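PDB 1YCO: branched-chain phosphotransacylase from Enterococcus faecalis, which probably transfers branched-chain acyl groups between coenzyme A and phosphate. Local coordinates for residues 31-37 with 46-52; 4-8 with 61-65; 238-242 with 264-269. All blocks are in the same frame, centred on the assembly; numbering follows the deposited sequence.

Interaction 1. Residues 31-37 with 46-52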
loop_
_atom_site.group_PDB
_atom_site.type_symbol
_atom_site.label_atom_id
_atom_site.label_comp_id
_atom_site.label_asym_id
_atom_site.label_seq_id
_atom_site.Cartn_x
_atom_site.Cartn_y
_atom_site.Cartn_z
ATOM N N PHE A 31 21.329 25.530 -13.270
ATOM C CA PHE A 31 21.774 24.157 -13.080
ATOM C C PHE A 31 23.283 23.992 -13.223
ATOM O O PHE A 31 23.904 24.534 -14.138
ATOM C CB PHE A 31 21.070 23.220 -14.068
ATOM C CG PHE A 31 19.582 23.113 -13.852
ATOM C CD1 PHE A 31 18.696 23.927 -14.556
ATOM C CD2 PHE A 31 19.066 22.204 -12.930
ATOM C CE1 PHE A 31 17.319 23.835 -14.348
ATOM C CE2 PHE A 31 17.691 22.108 -12.717
ATOM C CZ PHE A 31 16.813 22.925 -13.428
ATOM N N ILE A 32 23.862 23.239 -12.297
ATOM C CA ILE A 32 25.285 22.964 -12.287
ATOM C C ILE A 32 25.405 21.449 -12.199
ATOM O O ILE A 32 25.115 20.849 -11.166
ATOM C CB ILE A 32 25.956 23.636 -11.077
ATOM C CG1 ILE A 32 25.718 25.139 -11.151
ATOM C CG2 ILE A 32 27.450 23.333 -11.061
ATOM C CD1 ILE A 32 26.261 25.906 -9.973
ATOM N N VAL A 33 25.828 20.838 -13.297
ATOM C CA VAL A 33 25.948 19.393 -13.375
ATOM C C VAL A 33 27.368 18.863 -13.274
ATOM O O VAL A 33 28.282 19.396 -13.901
ATOM C CB VAL A 33 25.368 18.882 -14.707
ATOM C CG1 VAL A 33 25.485 17.364 -14.784
ATOM C CG2 VAL A 33 23.921 19.330 -14.846
ATOM N N PHE A 34 27.539 17.795 -12.499
ATOM C CA PHE A 34 28.839 17.154 -12.328
ATOM C C PHE A 34 28.711 15.726 -12.840
ATOM O O PHE A 34 27.741 15.042 -12.526
ATOM C CB PHE A 34 29.244 17.098 -10.851
ATOM C CG PHE A 34 29.119 18.406 -10.129
ATOM C CD1 PHE A 34 27.870 18.896 -9.768
ATOM C CD2 PHE A 34 30.255 19.127 -9.775
ATOM C CE1 PHE A 34 27.749 20.086 -9.059
ATOM C CE2 PHE A 34 30.147 20.320 -9.066
ATOM C CZ PHE A 34 28.889 20.800 -8.706
ATOM N N ASP A 35 29.678 15.262 -13.619
ATOM C CA ASP A 35 29.595 13.900 -14.130
ATOM C C ASP A 35 30.935 13.423 -14.691
ATOM O O ASP A 35 31.768 14.222 -15.121
ATOM C CB ASP A 35 28.521 13.824 -15.233
ATOM C CG ASP A 35 27.887 12.438 -15.361
ATOM O OD1 ASP A 35 28.602 11.426 -15.174
ATOM O OD2 ASP A 35 26.672 12.365 -15.674
ATOM N N THR A 36 31.133 12.113 -14.678
ATOM C CA THR A 36 32.347 11.532 -15.218
ATOM C C THR A 36 32.146 11.349 -16.716
ATOM O O THR A 36 33.106 11.161 -17.458
ATOM C CB THR A 36 32.653 10.167 -14.574
ATOM O OG1 THR A 36 31.461 9.369 -14.556
ATOM C CG2 THR A 36 33.161 10.355 -13.153
ATOM N N ASN A 37 30.889 11.407 -17.153
ATOM C CA ASN A 37 30.536 11.256 -18.569
ATOM C C ASN A 37 30.735 12.589 -19.283
ATOM O O ASN A 37 30.613 13.646 -18.667
ATOM C CB ASN A 37 29.074 10.816 -18.700
ATOM C CG ASN A 37 28.718 10.358 -20.109
ATOM O OD1 ASN A 37 29.313 9.412 -20.635
ATOM N ND2 ASN A 37 27.745 11.023 -20.724
ATOM N N TRP A 46 22.868 24.164 -18.759
ATOM C CA TRP A 46 23.540 24.089 -17.463
ATOM C C TRP A 46 25.019 24.459 -17.548
ATOM O O TRP A 46 25.517 24.827 -18.608
ATOM C CB TRP A 46 23.434 22.671 -16.878
ATOM C CG TRP A 46 24.032 21.573 -17.733
ATOM C CD1 TRP A 46 25.247 21.581 -18.360
ATOM C CD2 TRP A 46 23.445 20.295 -18.021
ATOM N NE1 TRP A 46 25.451 20.391 -19.021
ATOM C CE2 TRP A 46 24.364 19.585 -18.830
ATOM C CE3 TRP A 46 22.232 19.683 -17.673
ATOM C CZ2 TRP A 46 24.106 18.293 -19.298
ATOM C CZ3 TRP A 46 21.975 18.395 -18.139
ATOM C CH2 TRP A 46 22.911 17.714 -18.944
ATOM N N LYS A 47 25.702 24.345 -16.410
ATOM C CA LYS A 47 27.132 24.602 -16.285
ATOM C C LYS A 47 27.824 23.256 -16.042
ATOM O O LYS A 47 27.932 22.806 -14.897
ATOM C CB LYS A 47 27.406 25.528 -15.098
ATOM C CG LYS A 47 27.066 27.006 -15.333
ATOM C CD LYS A 47 28.217 27.802 -15.986
ATOM C CE LYS A 47 28.575 27.296 -17.392
ATOM N NZ LYS A 47 27.492 27.504 -18.413
ATOM N N TYR A 48 28.282 22.615 -17.116
ATOM C CA TYR A 48 28.957 21.315 -17.038
ATOM C C TYR A 48 30.278 21.361 -16.266
ATOM O O TYR A 48 31.021 22.334 -16.350
ATOM C CB TYR A 48 29.230 20.785 -18.453
ATOM C CG TYR A 48 29.987 19.471 -18.489
ATOM C CD1 TYR A 48 29.357 18.267 -18.161
ATOM C CD2 TYR A 48 31.339 19.433 -18.829
ATOM C CE1 TYR A 48 30.057 17.056 -18.174
ATOM C CE2 TYR A 48 32.045 18.231 -18.844
ATOM C CZ TYR A 48 31.404 17.049 -18.517
ATOM O OH TYR A 48 32.111 15.872 -18.523
ATOM N N VAL A 49 30.560 20.306 -15.507
ATOM C CA VAL A 49 31.809 20.208 -14.752
ATOM C C VAL A 49 32.262 18.739 -14.691
ATOM O O VAL A 49 31.642 17.918 -14.009
ATOM C CB VAL A 49 31.669 20.731 -13.298
ATOM C CG1 VAL A 49 33.010 20.631 -12.587
ATOM C CG2 VAL A 49 31.181 22.170 -13.289
ATOM N N HIS A 50 33.340 18.411 -15.401
ATOM C CA HIS A 50 33.856 17.042 -15.419
ATOM C C HIS A 50 34.512 16.657 -14.096
ATOM O O HIS A 50 35.003 17.519 -13.359
ATOM C CB HIS A 50 34.878 16.870 -16.542
ATOM C CG HIS A 50 35.296 15.449 -16.762
ATOM N ND1 HIS A 50 36.613 15.075 -16.911
ATOM C CD2 HIS A 50 34.565 14.315 -16.888
ATOM C CE1 HIS A 50 36.678 13.774 -17.120
ATOM N NE2 HIS A 50 35.449 13.288 -17.110
ATOM N N CYS A 51 34.520 15.356 -13.808
ATOM C CA CYS A 51 35.108 14.821 -12.575
ATOM C C CYS A 51 35.833 13.494 -12.839
ATOM O O CYS A 51 35.482 12.769 -13.768
ATOM C CB CYS A 51 34.010 14.609 -11.523
ATOM S SG CYS A 51 32.994 16.081 -11.173
ATOM N N SER A 52 36.833 13.180 -12.015
ATOM C CA SER A 52 37.626 11.949 -12.153
ATOM C C SER A 52 36.838 10.647 -12.041
ATOM O O SER A 52 36.971 9.748 -12.879
ATOM C CB SER A 52 38.739 11.909 -11.099
ATOM O OG SER A 52 39.593 13.026 -11.210
#
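Trp-46 opens the approach of strand 47-50 to strand 29-35, a parallel pair at one margin of a five-stranded parallel sheet of the alpha/beta kind. Its CG stands between the backbone N and the carbonyl carbon (chi1 59°), which swings the indole over Val-33: CG2 of Val-33 sits 3.2 Å above the ring plane, off toward the rim. Leu-15 and Val-18 of helix 12-24 also touch the tryptophan side chain. Lys-47 N then donates to Phe-31 O at 2.9 Å, and Lys-47 O accepts from Val-33 N, which lies well above the carbonyl plane. Tyr-48 is on the same side of the sheet as Val-33, and its hydroxyl gives a short bond to the carbonyl beyond the strand end, OH to Asn-37 O at 2.7 Å. Val-49 turns to the opposite side and runs alongside Phe-34, its CB 4.1 Å from CD2 of Phe-34; helix 54-66 packs on this side. His-50 NE2 reaches Thr-36 O in a weak bond. Across from it, Asp-35 OD1 accepts from Asn-37 N in an Asx turn that shapes the strand's exit. Cys-51 completes the pairing: its SG lies at the edge of the Phe-34 ring, 3.9 Å from Phe-34 CB.

Interaction 2. Residues 4-8 with 61-65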
loop_
_atom_site.group_PDB
_atom_site.type_symbol
_atom_site.label_atom_id
_atom_site.label_comp_id
_atom_site.label_asym_id
_atom_site.label_seq_id
_atom_site.Cartn_x
_atom_site.Cartn_y
_atom_site.Cartn_z
ATOM N N VAL A 4 20.608 24.631 -8.696
ATOM C CA VAL A 4 20.487 23.203 -8.431
ATOM C C VAL A 4 21.777 22.448 -8.793
ATOM O O VAL A 4 22.339 22.600 -9.888
ATOM C CB VAL A 4 19.304 22.566 -9.219
ATOM C CG1 VAL A 4 19.143 21.110 -8.819
ATOM C CG2 VAL A 4 18.007 23.321 -8.951
ATOM N N SER A 5 22.236 21.626 -7.859
ATOM C CA SER A 5 23.441 20.832 -8.041
ATOM C C SER A 5 23.043 19.403 -8.427
ATOM O O SER A 5 22.255 18.764 -7.738
ATOM C CB SER A 5 24.240 20.850 -6.733
ATOM O OG SER A 5 25.370 20.005 -6.769
ATOM N N ILE A 6 23.591 18.897 -9.525
ATOM C CA ILE A 6 23.240 17.554 -9.977
ATOM C C ILE A 6 24.426 16.599 -10.019
ATOM O O ILE A 6 25.400 16.824 -10.744
ATOM C CB ILE A 6 22.604 17.600 -11.379
ATOM C CG1 ILE A 6 21.460 18.625 -11.382
ATOM C CG2 ILE A 6 22.115 16.205 -11.783
ATOM C CD1 ILE A 6 20.654 18.671 -12.647
ATOM N N ALA A 7 24.329 15.518 -9.249
ATOM C CA ALA A 7 25.384 14.514 -9.194
ATOM C C ALA A 7 25.175 13.479 -10.298
ATOM O O ALA A 7 24.289 12.625 -10.208
ATOM C CB ALA A 7 25.397 13.837 -7.824
ATOM N N GLY A 8 25.999 13.567 -11.336
ATOM C CA GLY A 8 25.890 12.652 -12.449
ATOM C C GLY A 8 24.719 13.055 -13.322
ATOM O O GLY A 8 23.917 12.215 -13.730
ATOM N N ALA A 61 29.307 17.652 -5.870
ATOM C CA ALA A 61 27.890 18.017 -5.907
ATOM C C ALA A 61 27.416 18.428 -4.513
ATOM O O ALA A 61 26.774 19.469 -4.335
ATOM C CB ALA A 61 27.058 16.835 -6.404
ATOM N N VAL A 62 27.748 17.591 -3.532
ATOM C CA VAL A 62 27.377 17.808 -2.136
ATOM C C VAL A 62 28.076 19.035 -1.568
ATOM O O VAL A 62 27.545 19.710 -0.688
ATOM C CB VAL A 62 27.753 16.586 -1.262
ATOM C CG1 VAL A 62 27.404 16.852 0.196
ATOM C CG2 VAL A 62 27.040 15.347 -1.763
ATOM N N SER A 63 29.273 19.319 -2.070
ATOM C CA SER A 63 30.037 20.469 -1.601
ATOM C C SER A 63 29.325 21.774 -1.931
ATOM O O SER A 63 29.217 22.673 -1.093
ATOM C CB SER A 63 31.421 20.478 -2.247
ATOM O OG SER A 63 31.740 21.786 -2.710
ATOM N N LEU A 64 28.857 21.870 -3.171
ATOM C CA LEU A 64 28.152 23.052 -3.657
ATOM C C LEU A 64 26.908 23.360 -2.807
ATOM O O LEU A 64 26.471 24.509 -2.721
ATOM C CB LEU A 64 27.746 22.842 -5.114
ATOM C CG LEU A 64 27.491 24.102 -5.943
ATOM C CD1 LEU A 64 28.809 24.850 -6.102
ATOM C CD2 LEU A 64 26.942 23.703 -7.314
ATOM N N VAL A 65 26.350 22.322 -2.186
ATOM C CA VAL A 65 25.176 22.465 -1.331
ATOM C C VAL A 65 25.599 22.760 0.106
ATOM O O VAL A 65 24.892 23.470 0.830
ATOM C CB VAL A 65 24.284 21.175 -1.356
ATOM C CG1 VAL A 65 23.340 21.158 -0.170
ATOM C CG2 VAL A 65 23.470 21.120 -2.655
#
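Ser-5 of strand 2-7 faces helix 54-66, which lies on the parallel sheet at 161° to the strand between the two short segments, nearly antiparallel as is usual for the helix of a beta-alpha-beta crossover. The serine side chain can be followed outward. Its CB meets methyl groups: CD2 of Leu-64 is 4.0 Å from Ser-5 CB, and CG2 of Val-65 comes to a similar distance from that same carbon. One bond further, OG is carried toward Ala-61 by a first torsion that sets it opposite the backbone N (chi1 175°). There it donates to the helix carbonyl, with OG 2.9 Å from Ala-61 O. The approach is strongly bent, the C=O...OG angle being 107°, so the hydroxyl comes at the oxygen from its flank. OG also rests against Ala-61 CB. Two residues on, Ala-7 CB meets Ala-61 CB at 3.7 Å, and these small side chains let strand and helix run with axes 7.8 Å apart. Phe-34 and Leu-73, from the strands flanking 2-7, also touch Ser-5. In this buried setting, the hydroxyl pairs its own polarity with that of a main-chain carbonyl, so a polar side chain is accommodated within an otherwise apolar helix-on-sheet interface.

Interaction 3. Residues 238-242 with 264-269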
loop_
_atom_site.group_PDB
_atom_site.type_symbol
_atom_site.label_atom_id
_atom_site.label_comp_id
_atom_site.label_asym_id
_atom_site.label_seq_id
_atom_site.Cartn_x
_atom_site.Cartn_y
_atom_site.Cartn_z
ATOM N N LYS A 238 -0.381 12.562 -9.017
ATOM C CA LYS A 238 0.907 13.180 -9.315
ATOM C C LYS A 238 1.663 13.107 -7.991
ATOM O O LYS A 238 1.124 13.458 -6.940
ATOM C CB LYS A 238 0.721 14.633 -9.774
ATOM C CG LYS A 238 -0.051 14.755 -11.087
ATOM C CD LYS A 238 0.025 16.152 -11.694
ATOM C CE LYS A 238 -0.560 17.214 -10.769
ATOM N NZ LYS A 238 -0.455 18.573 -11.364
ATOM N N VAL A 239 2.899 12.631 -8.039
ATOM C CA VAL A 239 3.691 12.482 -6.830
ATOM C C VAL A 239 5.104 13.015 -6.988
ATOM O O VAL A 239 5.730 12.827 -8.026
ATOM C CB VAL A 239 3.782 11.001 -6.411
ATOM C CG1 VAL A 239 4.492 10.890 -5.082
ATOM C CG2 VAL A 239 2.387 10.397 -6.313
ATOM N N GLY A 240 5.583 13.690 -5.949
ATOM C CA GLY A 240 6.927 14.235 -5.936
ATOM C C GLY A 240 7.539 13.953 -4.575
ATOM O O GLY A 240 6.857 14.016 -3.548
ATOM N N GLY A 241 8.826 13.636 -4.543
ATOM C CA GLY A 241 9.444 13.339 -3.259
ATOM C C GLY A 241 10.809 13.946 -3.030
ATOM O O GLY A 241 11.566 14.193 -3.963
ATOM N N THR A 242 11.122 14.196 -1.772
ATOM C CA THR A 242 12.403 14.760 -1.420
ATOM C C THR A 242 12.792 14.215 -0.064
ATOM O O THR A 242 11.937 13.877 0.757
ATOM C CB THR A 242 12.348 16.304 -1.299
ATOM O OG1 THR A 242 11.472 16.659 -0.223
ATOM C CG2 THR A 242 11.839 16.932 -2.585
ATOM N N HIS A 264 8.161 16.566 -10.991
ATOM C CA HIS A 264 7.294 16.724 -9.835
ATOM C C HIS A 264 8.094 16.830 -8.533
ATOM O O HIS A 264 7.773 17.648 -7.673
ATOM C CB HIS A 264 6.292 15.564 -9.735
ATOM C CG HIS A 264 5.298 15.518 -10.857
ATOM N ND1 HIS A 264 4.801 16.653 -11.459
ATOM C CD2 HIS A 264 4.667 14.472 -11.446
ATOM C CE1 HIS A 264 3.906 16.311 -12.369
ATOM N NE2 HIS A 264 3.806 14.996 -12.380
ATOM N N SER A 265 9.127 15.998 -8.397
ATOM C CA SER A 265 9.969 16.021 -7.205
ATOM C C SER A 265 10.747 17.332 -7.172
ATOM O O SER A 265 10.845 18.003 -6.135
ATOM C CB SER A 265 10.939 14.838 -7.193
ATOM O OG SER A 265 10.227 13.617 -7.021
ATOM N N LEU A 266 11.293 17.703 -8.324
ATOM C CA LEU A 266 12.035 18.950 -8.426
ATOM C C LEU A 266 11.115 20.117 -8.059
ATOM O O LEU A 266 11.519 21.060 -7.368
ATOM C CB LEU A 266 12.578 19.121 -9.846
ATOM C CG LEU A 266 13.203 20.475 -10.172
ATOM C CD1 LEU A 266 14.182 20.900 -9.086
ATOM C CD2 LEU A 266 13.895 20.366 -11.524
ATOM N N ARG A 267 9.865 20.027 -8.504
ATOM C CA ARG A 267 8.864 21.060 -8.242
ATOM C C ARG A 267 8.568 21.122 -6.743
ATOM O O ARG A 267 8.342 22.191 -6.173
ATOM C CB ARG A 267 7.572 20.731 -9.008
ATOM C CG ARG A 267 6.551 21.861 -9.102
ATOM C CD ARG A 267 6.963 22.888 -10.144
ATOM N NE ARG A 267 5.817 23.605 -10.703
ATOM C CZ ARG A 267 4.956 23.091 -11.580
ATOM N NH1 ARG A 267 5.105 21.845 -12.011
ATOM N NH2 ARG A 267 3.944 23.829 -12.038
ATOM N N PHE A 268 8.561 19.953 -6.120
ATOM C CA PHE A 268 8.289 19.855 -4.702
ATOM C C PHE A 268 9.443 20.485 -3.920
ATOM O O PHE A 268 9.216 21.222 -2.961
ATOM C CB PHE A 268 8.086 18.384 -4.347
ATOM C CG PHE A 268 7.703 18.142 -2.923
ATOM C CD1 PHE A 268 6.895 19.037 -2.234
ATOM C CD2 PHE A 268 8.134 16.994 -2.272
ATOM C CE1 PHE A 268 6.526 18.794 -0.913
ATOM C CE2 PHE A 268 7.768 16.744 -0.947
ATOM C CZ PHE A 268 6.965 17.644 -0.267
ATOM N N ALA A 269 10.673 20.226 -4.364
ATOM C CA ALA A 269 11.874 20.761 -3.718
ATOM C C ALA A 269 11.960 22.282 -3.838
ATOM O O ALA A 269 12.268 22.978 -2.863
ATOM C CB ALA A 269 13.130 20.120 -4.328
#
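Ser-265 OG accepts the backbone N-H of Gly-241 in a nearly straight bond, 2.8 Å from Gly-241 N with an angle of 175° at the hydrogen. It pins helix 259-274 to strand 238-244, an outermost strand of the six-stranded mixed sheet, in a helix-on-sheet packing. The segments approach to 5.9 Å between axes and cross at -58°. At the closest point Gly-240, which has no side chain, brings its CA to 3.5 Å from Ser-265 OG, so main chain meets helix directly. The serine oxygen is brought to the strand by a first torsion that places it opposite the carbonyl carbon, beside the backbone N (chi1 -68°).

Toward the start of the strand segment the His-264 imidazole lies against Lys-238, the two side chains crossing at about a right angle, with Lys-238 CB over one ring face. The CB of His-264 presses on the main chain, 3.3 Å from Val-239 O. Farther along it Phe-268 extends beside the strand, with Gly-241 CA near the plane at its ring edge, while Val-103 and Met-105 of the neighbouring strand 101-107 touch the same side chain. Thr-242 sends its hydroxyl to Gln-272, farther along the helix, and turns its methyl inward: CG2 lies 3.7 Å from Phe-268 CD2 and 3.9 Å from Ala-269 CB.

Overall arrangement
The three contacts illustrate how sheets are assembled and then covered. Interactions 1 and 2 belong to the same five-stranded parallel sheet, their centres about 9 Å apart, and interaction 1 is nested along the chain within the loop closed by interaction 2. They touch directly: Ile-32 N lies 2.9 Å from Val-4 O, a probable hydrogen bond between neighbouring strands, and Phe-34 CE1 packs 3.3 Å from Ser-5 OG. Interaction 3 forms later in the chain, on the mixed sheet, with its centre about 18 Å from that of interaction 2 and 23 Å from that of interaction 1. Val-251, in the parallel sheet's strand 250-252, touches Thr-242, Ser-265 and Ala-269, thereby linking the two sheets.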